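PDB 6VNA: pyridoxamine 5'-phosphate oxidase-related, FMN-binding protein from Paracoccus denitrificans, which probably degrades c-type heme as a noncanonical heme oxygenase built on the split-barrel fold of the FMN-binding pyridoxamine 5'-phosphate oxidase family. Local coordinates for residues T42-Q47 with A56-L61; D11-L16 with G138-G143. All blocks are in the same frame, centred on the assembly; numbering follows the deposited sequence.

Contact 1: residues T42-Q47 with A56-L61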
ATOM      1  N   THR A  42      -2.745   4.003  -2.252  1.00 41.10           N
ATOM      2  CA  THR A  42      -2.946   5.285  -1.534  1.00 42.88           C
ATOM      3  C   THR A  42      -2.621   5.099  -0.042  1.00 45.37           C
ATOM      4  O   THR A  42      -2.750   3.992   0.486  1.00 44.82           O
ATOM      5  CB  THR A  42      -4.373   5.824  -1.694  1.00 49.07           C
ATOM      6  OG1 THR A  42      -5.277   4.876  -1.127  1.00 53.36           O
ATOM      7  CG2 THR A  42      -4.778   6.084  -3.127  1.00 54.93           C
ATOM      8  N   ARG A  43      -2.235   6.182   0.620  1.00 50.67           N
ATOM      9  CA  ARG A  43      -1.904   6.189   2.061  1.00 53.52           C
ATOM     10  C   ARG A  43      -3.176   6.505   2.839  1.00 47.89           C
ATOM     11  O   ARG A  43      -3.820   7.493   2.490  1.00 52.07           O
ATOM     12  CB  ARG A  43      -0.821   7.220   2.388  1.00 52.79           C
ATOM     13  CG  ARG A  43      -0.451   7.217   3.861  1.00 53.74           C
ATOM     14  CD  ARG A  43       0.705   8.133   4.130  1.00 63.51           C
ATOM     15  NE  ARG A  43       1.979   7.505   3.845  1.00 70.62           N
ATOM     16  CZ  ARG A  43       3.144   8.147   3.817  1.00 74.75           C
ATOM     17  NH1 ARG A  43       3.193   9.448   4.048  1.00 79.88           N
ATOM     18  NH2 ARG A  43       4.260   7.479   3.567  1.00 76.19           N
ATOM     19  N   ILE A  44      -3.467   5.722   3.871  1.00 45.42           N
ATOM     20  CA  ILE A  44      -4.702   5.863   4.695  1.00 47.59           C
ATOM     21  C   ILE A  44      -4.399   5.815   6.198  1.00 42.58           C
ATOM     22  O   ILE A  44      -3.426   5.172   6.612  1.00 45.70           O
ATOM     23  CB  ILE A  44      -5.706   4.753   4.341  1.00 46.78           C
ATOM     24  CG1 ILE A  44      -5.136   3.358   4.614  1.00 44.49           C
ATOM     25  CG2 ILE A  44      -6.182   4.906   2.907  1.00 48.11           C
ATOM     26  CD1 ILE A  44      -6.182   2.327   4.962  1.00 43.72           C
ATOM     27  N   ALA A  45      -5.268   6.430   6.985  1.00 42.99           N
ATOM     28  CA  ALA A  45      -5.349   6.212   8.444  1.00 46.77           C
ATOM     29  C   ALA A  45      -5.919   4.811   8.638  1.00 41.39           C
ATOM     30  O   ALA A  45      -6.910   4.472   7.976  1.00 42.88           O
ATOM     31  CB  ALA A  45      -6.185   7.277   9.110  1.00 47.70           C
ATOM     32  N   LEU A  46      -5.221   3.990   9.401  1.00 41.26           N
ATOM     33  CA  LEU A  46      -5.613   2.591   9.663  1.00 45.08           C
ATOM     34  C   LEU A  46      -5.215   2.201  11.086  1.00 47.10           C
ATOM     35  O   LEU A  46      -4.039   2.353  11.443  1.00 45.98           O
ATOM     36  CB  LEU A  46      -4.924   1.645   8.683  1.00 48.69           C
ATOM     37  CG  LEU A  46      -5.299   0.182   8.920  1.00 48.74           C
ATOM     38  CD1 LEU A  46      -6.524  -0.194   8.089  1.00 50.71           C
ATOM     39  CD2 LEU A  46      -4.136  -0.733   8.632  1.00 51.68           C
ATOM     40  N   GLN A  47      -6.180   1.682  11.832  1.00 52.98           N
ATOM     41  CA  GLN A  47      -6.004   1.046  13.157  1.00 50.83           C
ATOM     42  C   GLN A  47      -6.685  -0.324  13.100  1.00 52.82           C
ATOM     43  O   GLN A  47      -7.060  -0.737  11.995  1.00 54.44           O
ATOM     44  CB  GLN A  47      -6.602   1.972  14.210  1.00 50.05           C
ATOM     45  CG  GLN A  47      -5.980   3.358  14.210  1.00 49.21           C
ATOM     46  CD  GLN A  47      -6.558   4.225  15.303  1.00 48.13           C
ATOM     47  OE1 GLN A  47      -7.124   3.736  16.277  1.00 59.01           O
ATOM     48  NE2 GLN A  47      -6.474   5.526  15.122  1.00 47.71           N
ATOM     49  N   ALA A  56     -10.124   0.965   8.543  1.00 49.49           N
ATOM     50  CA  ALA A  56      -9.636   2.094   7.727  1.00 47.78           C
ATOM     51  C   ALA A  56     -10.609   3.248   7.935  1.00 45.33           C
ATOM     52  O   ALA A  56     -11.779   2.981   8.233  1.00 46.33           O
ATOM     53  CB  ALA A  56      -9.533   1.650   6.284  1.00 47.40           C
ATOM     54  N   LEU A  57     -10.139   4.483   7.842  1.00 46.51           N
ATOM     55  CA  LEU A  57     -11.007   5.686   7.855  1.00 47.62           C
ATOM     56  C   LEU A  57     -10.765   6.431   6.533  1.00 52.40           C
ATOM     57  O   LEU A  57      -9.659   6.991   6.351  1.00 47.82           O
ATOM     58  CB  LEU A  57     -10.658   6.514   9.094  1.00 48.95           C
ATOM     59  CG  LEU A  57     -11.435   7.816   9.297  1.00 56.00           C
ATOM     60  CD1 LEU A  57     -12.924   7.569   9.384  1.00 56.27           C
ATOM     61  CD2 LEU A  57     -10.964   8.537  10.552  1.00 62.55           C
ATOM     62  N   LEU A  58     -11.738   6.393   5.618  1.00 55.48           N
ATOM     63  CA  LEU A  58     -11.604   6.955   4.248  1.00 54.50           C
ATOM     64  C   LEU A  58     -12.591   8.104   4.073  1.00 54.20           C
ATOM     65  O   LEU A  58     -13.676   8.030   4.655  1.00 58.86           O
ATOM     66  CB  LEU A  58     -11.869   5.854   3.218  1.00 54.64           C
ATOM     67  CG  LEU A  58     -11.049   4.574   3.377  1.00 54.86           C
ATOM     68  CD1 LEU A  58     -11.305   3.622   2.233  1.00 59.04           C
ATOM     69  CD2 LEU A  58      -9.566   4.865   3.463  1.00 55.49           C
ATOM     70  N   ALA A  59     -12.188   9.131   3.320  1.00 64.13           N
ATOM     71  CA  ALA A  59     -13.072  10.149   2.700  1.00 63.82           C
ATOM     72  C   ALA A  59     -14.007   9.414   1.731  1.00 70.66           C
ATOM     73  O   ALA A  59     -13.511   8.790   0.767  1.00 66.85           O
ATOM     74  CB  ALA A  59     -12.257  11.206   2.003  1.00 57.18           C
ATOM     75  N   GLY A  60     -15.311   9.457   2.005  1.00 72.00           N
ATOM     76  CA  GLY A  60     -16.340   8.625   1.352  1.00 70.11           C
ATOM     77  C   GLY A  60     -16.373   8.728  -0.169  1.00 64.05           C
ATOM     78  O   GLY A  60     -16.900   7.785  -0.769  1.00 62.50           O
ATOM     79  N   LEU A  61     -15.862   9.806  -0.782  1.00 57.79           N
ATOM     80  CA  LEU A  61     -15.952  10.035  -2.258  1.00 55.72           C
ATOM     81  C   LEU A  61     -14.575  10.176  -2.915  1.00 52.76           C
ATOM     82  O   LEU A  61     -14.539  10.414  -4.119  1.00 57.51           O
ATOM     83  CB  LEU A  61     -16.804  11.278  -2.505  1.00 57.27           C
ATOM     84  CG  LEU A  61     -18.297  11.074  -2.296  1.00 56.39           C
ATOM     85  CD1 LEU A  61     -19.050  12.305  -2.737  1.00 62.54           C
ATOM     86  CD2 LEU A  61     -18.800   9.855  -3.049  1.00 55.70           C
TER
HETATM   87  O   HOH W   1      -7.476   7.940   5.187  1.00 44.42           O
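Strands 42-47 and 56-59 run antiparallel but splay at 143°, so that their backbones lie close near Leu-46 and Ala-56, a non-hydrogen-bonded pair with CA atoms 4.5 Å apart, and diverge towards Thr-42 and Ala-59. One direct backbone bond crosses the gap, from Leu-57 N to Ala-45 O at 3.2 Å; the donor sits tilted 35° from the carbonyl plane, although the N-H itself points almost straight at the oxygen. A water bridges the same two residues, accepting from Ala-45 N and donating to Leu-57 O (2.6 Å from the water oxygen), so both backbone atoms have a partner. The two strands form a beta hairpin within the curled antiparallel sheet, the split barrel expected of the pyridoxamine 5'-phosphate oxidase family, and apolar side chains from both strands pack together beside the backbone contact. Ile-44 reaches across with two branches. Its chi1 of 61° puts CG1 between the backbone N and carbonyl carbon, and from there Ile-44 CD1 reaches Ala-56 CB at 3.7 Å. The other branch, Ile-44 CG2, meets Leu-58 CD2 at 3.4 Å, closer than carbons usually pack, as the two side chains slant across one another. Leu-46 brings CD1 against the Ala-56 backbone and to 4.0 Å from Ala-56 CB, so the alanine methyl is touched by both Ile-44 and Leu-46. Leu-76 of strand 73-79 also packs on Ile-44 and Leu-46, whereas Ala-45 and Leu-57 face Trp-112 of helix 108-115.

Contact 2: residues D11-L16 with G138-G143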
ATOM      1  N   ASP A  11       5.076 -19.238  16.048  1.00 60.49           N
ATOM      2  CA  ASP A  11       4.305 -18.365  16.977  1.00 61.22           C
ATOM      3  C   ASP A  11       4.987 -16.982  17.076  1.00 61.45           C
ATOM      4  O   ASP A  11       4.283 -15.959  17.356  1.00 54.89           O
ATOM      5  CB  ASP A  11       4.109 -19.049  18.340  1.00 66.70           C
ATOM      6  CG  ASP A  11       2.930 -20.016  18.385  1.00 75.96           C
ATOM      7  OD1 ASP A  11       2.119 -19.992  17.446  1.00 83.59           O
ATOM      8  OD2 ASP A  11       2.817 -20.781  19.364  1.00 80.00           O
ATOM      9  N   GLU A  12       6.308 -16.927  16.868  1.00 57.99           N
ATOM     10  CA  GLU A  12       7.088 -15.663  16.900  1.00 64.60           C
ATOM     11  C   GLU A  12       6.611 -14.788  15.724  1.00 57.92           C
ATOM     12  O   GLU A  12       6.228 -13.608  15.953  1.00 56.51           O
ATOM     13  CB  GLU A  12       8.595 -15.951  16.875  1.00 66.92           C
ATOM     14  CG  GLU A  12       9.105 -16.789  18.040  1.00 77.06           C
ATOM     15  CD  GLU A  12      10.626 -16.881  18.176  1.00 87.50           C
ATOM     16  OE1 GLU A  12      11.346 -16.854  17.144  1.00 78.79           O
ATOM     17  OE2 GLU A  12      11.101 -16.959  19.329  1.00103.02           O
ATOM     18  N   ALA A  13       6.586 -15.355  14.518  1.00 51.56           N
ATOM     19  CA  ALA A  13       6.063 -14.705  13.292  1.00 54.08           C
ATOM     20  C   ALA A  13       4.622 -14.227  13.532  1.00 50.01           C
ATOM     21  O   ALA A  13       4.290 -13.051  13.210  1.00 51.47           O
ATOM     22  CB  ALA A  13       6.196 -15.639  12.111  1.00 56.91           C
ATOM     23  N   ARG A  14       3.799 -15.050  14.167  1.00 53.84           N
ATOM     24  CA  ARG A  14       2.383 -14.693  14.442  1.00 54.13           C
ATOM     25  C   ARG A  14       2.349 -13.436  15.305  1.00 52.48           C
ATOM     26  O   ARG A  14       1.570 -12.512  14.985  1.00 56.48           O
ATOM     27  CB  ARG A  14       1.631 -15.868  15.088  1.00 63.52           C
ATOM     28  CG  ARG A  14       1.439 -17.073  14.165  1.00 61.49           C
ATOM     29  CD  ARG A  14       0.577 -18.219  14.696  1.00 61.60           C
ATOM     30  NE  ARG A  14       0.609 -19.259  13.672  1.00 69.96           N
ATOM     31  CZ  ARG A  14       1.331 -20.382  13.687  1.00 71.62           C
ATOM     32  NH1 ARG A  14       2.060 -20.717  14.740  1.00 81.50           N
ATOM     33  NH2 ARG A  14       1.300 -21.188  12.639  1.00 68.30           N
ATOM     34  N   ALA A  15       3.170 -13.391  16.357  1.00 57.92           N
ATOM     35  CA  ALA A  15       3.182 -12.294  17.366  1.00 50.84           C
ATOM     36  C   ALA A  15       3.721 -10.995  16.724  1.00 47.54           C
ATOM     37  O   ALA A  15       3.165  -9.887  16.978  1.00 39.06           O
ATOM     38  CB  ALA A  15       4.001 -12.732  18.556  1.00 48.11           C
ATOM     39  N   LEU A  16       4.752 -11.095  15.878  1.00 43.93           N
ATOM     40  CA  LEU A  16       5.252  -9.899  15.159  1.00 44.74           C
ATOM     41  C   LEU A  16       4.104  -9.290  14.336  1.00 46.21           C
ATOM     42  O   LEU A  16       3.867  -8.058  14.471  1.00 44.40           O
ATOM     43  CB  LEU A  16       6.447 -10.273  14.282  1.00 44.69           C
ATOM     44  CG  LEU A  16       7.110  -9.054  13.655  1.00 48.59           C
ATOM     45  CD1 LEU A  16       7.339  -7.969  14.708  1.00 46.11           C
ATOM     46  CD2 LEU A  16       8.401  -9.437  12.943  1.00 51.35           C
ATOM     47  N   GLY A 138      -2.058 -13.275   4.368  1.00 50.34           N
ATOM     48  CA  GLY A 138      -1.016 -12.331   4.810  1.00 54.98           C
ATOM     49  C   GLY A 138       0.378 -12.753   4.386  1.00 55.42           C
ATOM     50  O   GLY A 138       0.662 -13.964   4.341  1.00 65.83           O
ATOM     51  N   LEU A 139       1.246 -11.785   4.121  1.00 53.25           N
ATOM     52  CA  LEU A 139       2.698 -12.019   3.907  1.00 55.29           C
ATOM     53  C   LEU A 139       3.486 -11.218   4.959  1.00 52.49           C
ATOM     54  O   LEU A 139       3.342  -9.981   5.006  1.00 50.98           O
ATOM     55  CB  LEU A 139       3.025 -11.592   2.473  1.00 57.51           C
ATOM     56  CG  LEU A 139       4.084 -12.412   1.742  1.00 66.40           C
ATOM     57  CD1 LEU A 139       3.899 -13.905   1.976  1.00 70.03           C
ATOM     58  CD2 LEU A 139       4.062 -12.103   0.254  1.00 68.20           C
ATOM     59  N   LEU A 140       4.234 -11.883   5.835  1.00 51.40           N
ATOM     60  CA  LEU A 140       5.067 -11.180   6.848  1.00 50.65           C
ATOM     61  C   LEU A 140       6.492 -11.112   6.324  1.00 48.18           C
ATOM     62  O   LEU A 140       7.071 -12.174   6.036  1.00 49.57           O
ATOM     63  CB  LEU A 140       5.069 -11.884   8.210  1.00 50.64           C
ATOM     64  CG  LEU A 140       5.933 -11.210   9.286  1.00 55.48           C
ATOM     65  CD1 LEU A 140       5.488  -9.768   9.559  1.00 51.83           C
ATOM     66  CD2 LEU A 140       5.899 -12.003  10.584  1.00 59.07           C
ATOM     67  N   ASN A 141       7.057  -9.915   6.289  1.00 48.00           N
ATOM     68  CA  ASN A 141       8.499  -9.742   6.005  1.00 49.05           C
ATOM     69  C   ASN A 141       9.140  -9.110   7.250  1.00 47.84           C
ATOM     70  O   ASN A 141       8.802  -7.971   7.561  1.00 50.02           O
ATOM     71  CB  ASN A 141       8.685  -8.984   4.701  1.00 46.08           C
ATOM     72  CG  ASN A 141      10.145  -8.893   4.350  1.00 53.95           C
ATOM     73  OD1 ASN A 141      10.987  -8.827   5.251  1.00 56.17           O
ATOM     74  ND2 ASN A 141      10.445  -8.878   3.061  1.00 54.19           N
ATOM     75  N   ALA A 142      10.017  -9.842   7.939  1.00 54.80           N
ATOM     76  CA  ALA A 142      10.568  -9.501   9.278  1.00 57.50           C
ATOM     77  C   ALA A 142      11.689  -8.468   9.153  1.00 62.67           C
ATOM     78  O   ALA A 142      12.055  -7.878  10.192  1.00 68.42           O
ATOM     79  CB  ALA A 142      11.074 -10.735   9.980  1.00 54.71           C
ATOM     80  N   GLY A 143      12.202  -8.266   7.938  1.00 59.10           N
ATOM     81  CA  GLY A 143      13.228  -7.251   7.641  1.00 58.61           C
ATOM     82  C   GLY A 143      14.446  -7.877   7.002  1.00 59.90           C
ATOM     83  O   GLY A 143      15.284  -7.121   6.495  1.00 56.40           O
TER
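With CG of Leu-140 extended opposite its backbone N (chi1 179°), the CD2 methyl reaches helix 11-23, while Leu-16, also trans about its first torsion (chi1 -173°), turns its CD2 methyl toward Ala-142. This is helix-on-sheet packing: the first turns of the N-terminal helix lie against the end of strand 137-141, in what is probably the split-barrel fold of the pyridoxamine 5'-phosphate oxidase family, and no hydrogen bond joins the two segments. Leu-140 CD2 lies 3.3 Å from Ala-13 O, 4.0 Å from Ala-13 CB and 4.1 Å from Leu-16 CB, and so fits against residues about one helical turn apart. Further along, Leu-16 CD2 meets Ala-142 CB at 4.2 Å, just where the strand gives way to a turn. Phe-148 of the adjoining strand 148-151 packs on both Ala-13 and Leu-140, extending the apolar patch. On the helix, Arg-14 NH1 forms a salt bridge to Asp-11 OD1 (2.8 Å), met from above the carboxylate plane, and Arg-14 NE makes a second salt bridge, to Asp-154. Asn-141 at the strand's end starts an Asx turn, in which Gly-143 N donates to Asn-141 OD1 at 3.0 Å, in the carbonyl plane of the amide.

Contacts 1 and 2 lie on one curled antiparallel sheet, one local in sequence and the other long-range. Their centres are 24 Å apart, on opposite sides of the chain's centre, and their nearest atoms remain about 12 Å from each other. Contact 1 joins neighbouring strands of a hairpin, only nine residues apart in sequence; contact 2 brings the N-terminal helix 11-23 back to a late strand of the sheet, 137-141, across 122 residues, a span that includes the whole hairpin. The sheet links them: strand 54-59 pairs with 128-135, which pairs with 92-101, and that in turn pairs with 137-141. The second subunit borders both regions, through Arg-43 and Leu-139.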